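Gdp-l-fucose synthetase (Naegleria fowleri, PDB 6AQZ) probably catalyses the NADPH-dependent epimerisation and reduction that turn GDP-4-keto-6-deoxy-D-mannose into GDP-L-fucose, and binds NADP. Local coordinates at residues A[19-22]-A[23-27]; A[169-172]-A[173-176]. All coordinates share one frame; numbering follows the deposited sequence.

How the contacts relate
From the N terminus the chain first meets contact 1, which closes a tight turn in the loop ahead of strand 26-30 and turns the backbone into the first strand of the Rossmann sheet, between strands 52-55 and 80-83. Contact 2 follows much later, a single stretch of helix 156-179 that packs on helix 98-118 and reaches the second subunit. The two are in series, so neither nests in nor crosses the other. The centres of contacts 1 and 2 lie about 23 Å apart, and the two do not touch. Contact 1 thus belongs to the start of the nucleotide-binding sheet, contact 2 to the helical layer and the dimer interface.

Contact 1 (A[19-22]-A[23-27]); sequences ITLT and QDDVI
Leu21 meets two residues from beyond the turn. Leu21 CD2 reaches toward Ile27, whose CD1 comes tip to tip with it at 3.7 Å, two branched apolar chains that both rest against Trp53 of strand 52-55. Lower down, Asp25 crosses the side chain at about a right angle, and the Leu21 CA and Asp25 OD2 lie 3.2 Å apart as the carboxylate passes on its way to the next amide. That amide is Thr22 N, which gives Asp25 OD2 a nearly straight bond of 2.8 Å (N-H...O angle 169°), arriving on the anti side of the carboxylate and somewhat out of its plane. With OD1 held as well, by Thr79, both carboxylate oxygens have partners and the group's rotation is fixed. Thr22 opens a type I beta turn that ends at Asp25, closed by the bond from Asp25 N to Thr22 O at 3.2 Å. The hydroxyl adds an ST turn: Thr22 OG1, set between its own backbone N and carbonyl carbon (chi1 90°), leans forward over the turn and accepts Asp24 N at 2.9 Å. Threonine suits the first position because its hydroxyl sits one bond from CB, close enough to accept the amide two residues on, and aspartate suits the last because it can take up the amide that the turn's start presents. The turn feeds strand 26-30, the first strand of the Rossmann sheet, which pairs with strands 52-55 and 80-83. While OD2 serves the turn, OD1 of the buried Asp25 is hydrogen-bonded to Thr79 OG1, a hydroxyl that also bonds Val26 N.

Contact 2 (A[169-172]-A[173-176]); sequences GRWY and NEKA
Trp171 and Glu174 lie side by side along one flank of the helix, with Glu174 OE2 in the plane of the indole at its edge, 3.9 Å from Trp171 CD1; the carboxylate plane is turned 84° from that of the ring. Beneath them runs the backbone bonding: Asn173 N donates to Gly169 O at 2.9 Å, and Glu174 N to Arg170 O at 3.0 Å, the regular i to i+4 bonds of an alpha helix. Lys175 N to Trp171 O and Ala176 N to Tyr172 O continue the series. Lys175, with CG anti to the backbone N (chi1 -175°), runs out extended, and its CD comes up to the edge of the Tyr172 ring.

Polar tips are settled from outside. Tryptophan suits 171 by pairing a flat apolar surface, met by Trp102 of the second subunit, with an N-H for Asn156 OD1 of that subunit, whose Lys98 makes a long, weak ion pair with Glu174 OE2. Tyr172 OH meets Thr114 OG1. Asparagine suits 173 because its amide accepts from Phe185 N and donates to Glu257 OE1 at once. Helix 156-179 thus packs on helix 98-118 through Tyr172, Lys175 and the small Ala176, and is tied to strand 184-194 through Asn173.

Contact 1 (A[19-22]-A[23-27])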
# COMPACT_ATOMS: atom_id res chain seq x y z
N ILE A 19 -31.00 -6.44 -6.27
CA ILE A 19 -31.10 -7.51 -5.28
C ILE A 19 -32.27 -7.20 -4.35
O ILE A 19 -32.52 -6.05 -3.99
CB ILE A 19 -29.77 -7.60 -4.50
CG1 ILE A 19 -28.64 -8.09 -5.41
CG2 ILE A 19 -29.91 -8.46 -3.22
CD1 ILE A 19 -27.35 -8.39 -4.66
N THR A 20 -33.04 -8.23 -4.00
CA THR A 20 -34.13 -8.11 -3.05
C THR A 20 -33.74 -8.86 -1.79
O THR A 20 -33.55 -10.08 -1.82
CB THR A 20 -35.45 -8.67 -3.61
OG1 THR A 20 -35.41 -10.11 -3.59
CG2 THR A 20 -35.70 -8.19 -5.04
N LEU A 21 -33.60 -8.13 -0.69
CA LEU A 21 -33.24 -8.76 0.58
C LEU A 21 -34.45 -9.45 1.19
O LEU A 21 -35.60 -9.02 1.02
CB LEU A 21 -32.67 -7.72 1.55
CG LEU A 21 -31.22 -7.23 1.42
CD1 LEU A 21 -30.92 -6.75 0.03
CD2 LEU A 21 -30.93 -6.11 2.41
N THR A 22 -34.19 -10.55 1.90
CA THR A 22 -35.23 -11.30 2.59
C THR A 22 -34.93 -11.31 4.08
O THR A 22 -33.94 -10.74 4.55
CB THR A 22 -35.34 -12.74 2.09
OG1 THR A 22 -34.47 -13.57 2.87
CG2 THR A 22 -34.96 -12.84 0.63
N GLN A 23 -35.83 -11.92 4.84
CA GLN A 23 -35.63 -11.97 6.28
C GLN A 23 -34.44 -12.84 6.66
O GLN A 23 -33.91 -12.68 7.76
CB GLN A 23 -36.89 -12.47 6.98
CG GLN A 23 -38.10 -11.53 6.82
CD GLN A 23 -37.80 -10.05 7.11
OE1 GLN A 23 -36.77 -9.69 7.72
NE2 GLN A 23 -38.71 -9.19 6.67
N ASP A 24 -33.99 -13.71 5.77
CA ASP A 24 -32.85 -14.57 6.08
C ASP A 24 -31.52 -13.86 5.90
O ASP A 24 -30.49 -14.40 6.32
CB ASP A 24 -32.90 -15.83 5.22
CG ASP A 24 -33.75 -16.91 5.84
OD1 ASP A 24 -33.62 -17.12 7.07
OD2 ASP A 24 -34.56 -17.53 5.11
N ASP A 25 -31.51 -12.67 5.32
CA ASP A 25 -30.26 -11.97 5.09
C ASP A 25 -29.79 -11.30 6.35
O ASP A 25 -30.58 -10.75 7.13
CB ASP A 25 -30.43 -10.91 4.00
CG ASP A 25 -30.53 -11.50 2.63
OD1 ASP A 25 -29.66 -12.32 2.26
OD2 ASP A 25 -31.49 -11.13 1.92
N VAL A 26 -28.47 -11.28 6.52
CA VAL A 26 -27.80 -10.65 7.64
C VAL A 26 -26.85 -9.65 7.01
O VAL A 26 -26.00 -10.04 6.20
CB VAL A 26 -27.04 -11.67 8.50
CG1 VAL A 26 -26.46 -11.01 9.73
CG2 VAL A 26 -27.92 -12.86 8.87
N ILE A 27 -26.99 -8.38 7.37
CA ILE A 27 -26.14 -7.33 6.81
C ILE A 27 -25.31 -6.77 7.94
O ILE A 27 -25.84 -6.14 8.86
CB ILE A 27 -26.95 -6.21 6.14
CG1 ILE A 27 -27.89 -6.75 5.06
CG2 ILE A 27 -25.99 -5.19 5.53
CD1 ILE A 27 -29.31 -7.14 5.60

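Contact 2 (A[169-172]-A[173-176])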
# COMPACT_ATOMS: atom_id res chain seq x y z
N GLY A 169 -9.67 -5.65 -2.48
CA GLY A 169 -10.94 -6.10 -3.02
C GLY A 169 -10.81 -6.67 -4.43
O GLY A 169 -11.45 -7.67 -4.78
N ARG A 170 -10.01 -6.01 -5.27
CA ARG A 170 -9.82 -6.54 -6.62
C ARG A 170 -9.17 -7.92 -6.57
O ARG A 170 -9.58 -8.84 -7.27
CB ARG A 170 -8.98 -5.57 -7.44
CG ARG A 170 -9.56 -4.17 -7.52
CD ARG A 170 -8.55 -3.25 -8.20
NE ARG A 170 -8.98 -1.86 -8.19
CZ ARG A 170 -9.60 -1.25 -9.19
NH1 ARG A 170 -9.87 -1.92 -10.34
NH2 ARG A 170 -9.94 0.03 -9.06
N TRP A 171 -8.19 -8.08 -5.68
CA TRP A 171 -7.49 -9.35 -5.54
C TRP A 171 -8.41 -10.43 -4.97
O TRP A 171 -8.37 -11.58 -5.40
CB TRP A 171 -6.26 -9.15 -4.65
CG TRP A 171 -5.25 -8.25 -5.27
CD1 TRP A 171 -4.98 -8.12 -6.61
CD2 TRP A 171 -4.38 -7.32 -4.60
NE1 TRP A 171 -4.00 -7.19 -6.81
CE2 TRP A 171 -3.60 -6.68 -5.60
CE3 TRP A 171 -4.18 -6.96 -3.26
CZ2 TRP A 171 -2.64 -5.72 -5.31
CZ3 TRP A 171 -3.23 -5.99 -2.97
CH2 TRP A 171 -2.47 -5.39 -3.99
N TYR A 172 -9.29 -10.07 -4.03
CA TYR A 172 -10.25 -11.07 -3.55
C TYR A 172 -11.29 -11.41 -4.61
O TYR A 172 -11.78 -12.54 -4.63
CB TYR A 172 -10.95 -10.62 -2.26
CG TYR A 172 -10.24 -11.11 -1.01
CD1 TYR A 172 -9.93 -12.46 -0.85
CD2 TYR A 172 -9.89 -10.23 0.02
CE1 TYR A 172 -9.29 -12.91 0.28
CE2 TYR A 172 -9.25 -10.67 1.15
CZ TYR A 172 -8.96 -12.01 1.28
OH TYR A 172 -8.33 -12.44 2.41
N ASN A 173 -11.64 -10.47 -5.50
CA ASN A 173 -12.49 -10.84 -6.63
C ASN A 173 -11.78 -11.85 -7.52
O ASN A 173 -12.40 -12.84 -7.95
CB ASN A 173 -12.90 -9.61 -7.45
CG ASN A 173 -13.92 -8.70 -6.69
OD1 ASN A 173 -14.70 -9.17 -5.85
ND2 ASN A 173 -13.89 -7.40 -7.00
N GLU A 174 -10.47 -11.66 -7.77
CA GLU A 174 -9.71 -12.64 -8.56
C GLU A 174 -9.73 -14.01 -7.91
O GLU A 174 -9.93 -15.02 -8.59
CB GLU A 174 -8.26 -12.20 -8.76
CG GLU A 174 -8.03 -11.07 -9.75
CD GLU A 174 -6.55 -10.76 -9.91
OE1 GLU A 174 -5.73 -11.71 -9.92
OE2 GLU A 174 -6.19 -9.57 -9.99
N LYS A 175 -9.55 -14.06 -6.59
CA LYS A 175 -9.61 -15.35 -5.92
C LYS A 175 -11.01 -15.97 -6.01
O LYS A 175 -11.15 -17.17 -6.28
CB LYS A 175 -9.16 -15.20 -4.46
CG LYS A 175 -9.08 -16.50 -3.70
CD LYS A 175 -8.60 -16.28 -2.28
CE LYS A 175 -8.44 -17.58 -1.53
NZ LYS A 175 -7.80 -17.39 -0.21
N ALA A 176 -12.06 -15.16 -5.83
CA ALA A 176 -13.42 -15.70 -5.89
C ALA A 176 -13.71 -16.28 -7.27
O ALA A 176 -14.27 -17.37 -7.39
CB ALA A 176 -14.45 -14.64 -5.53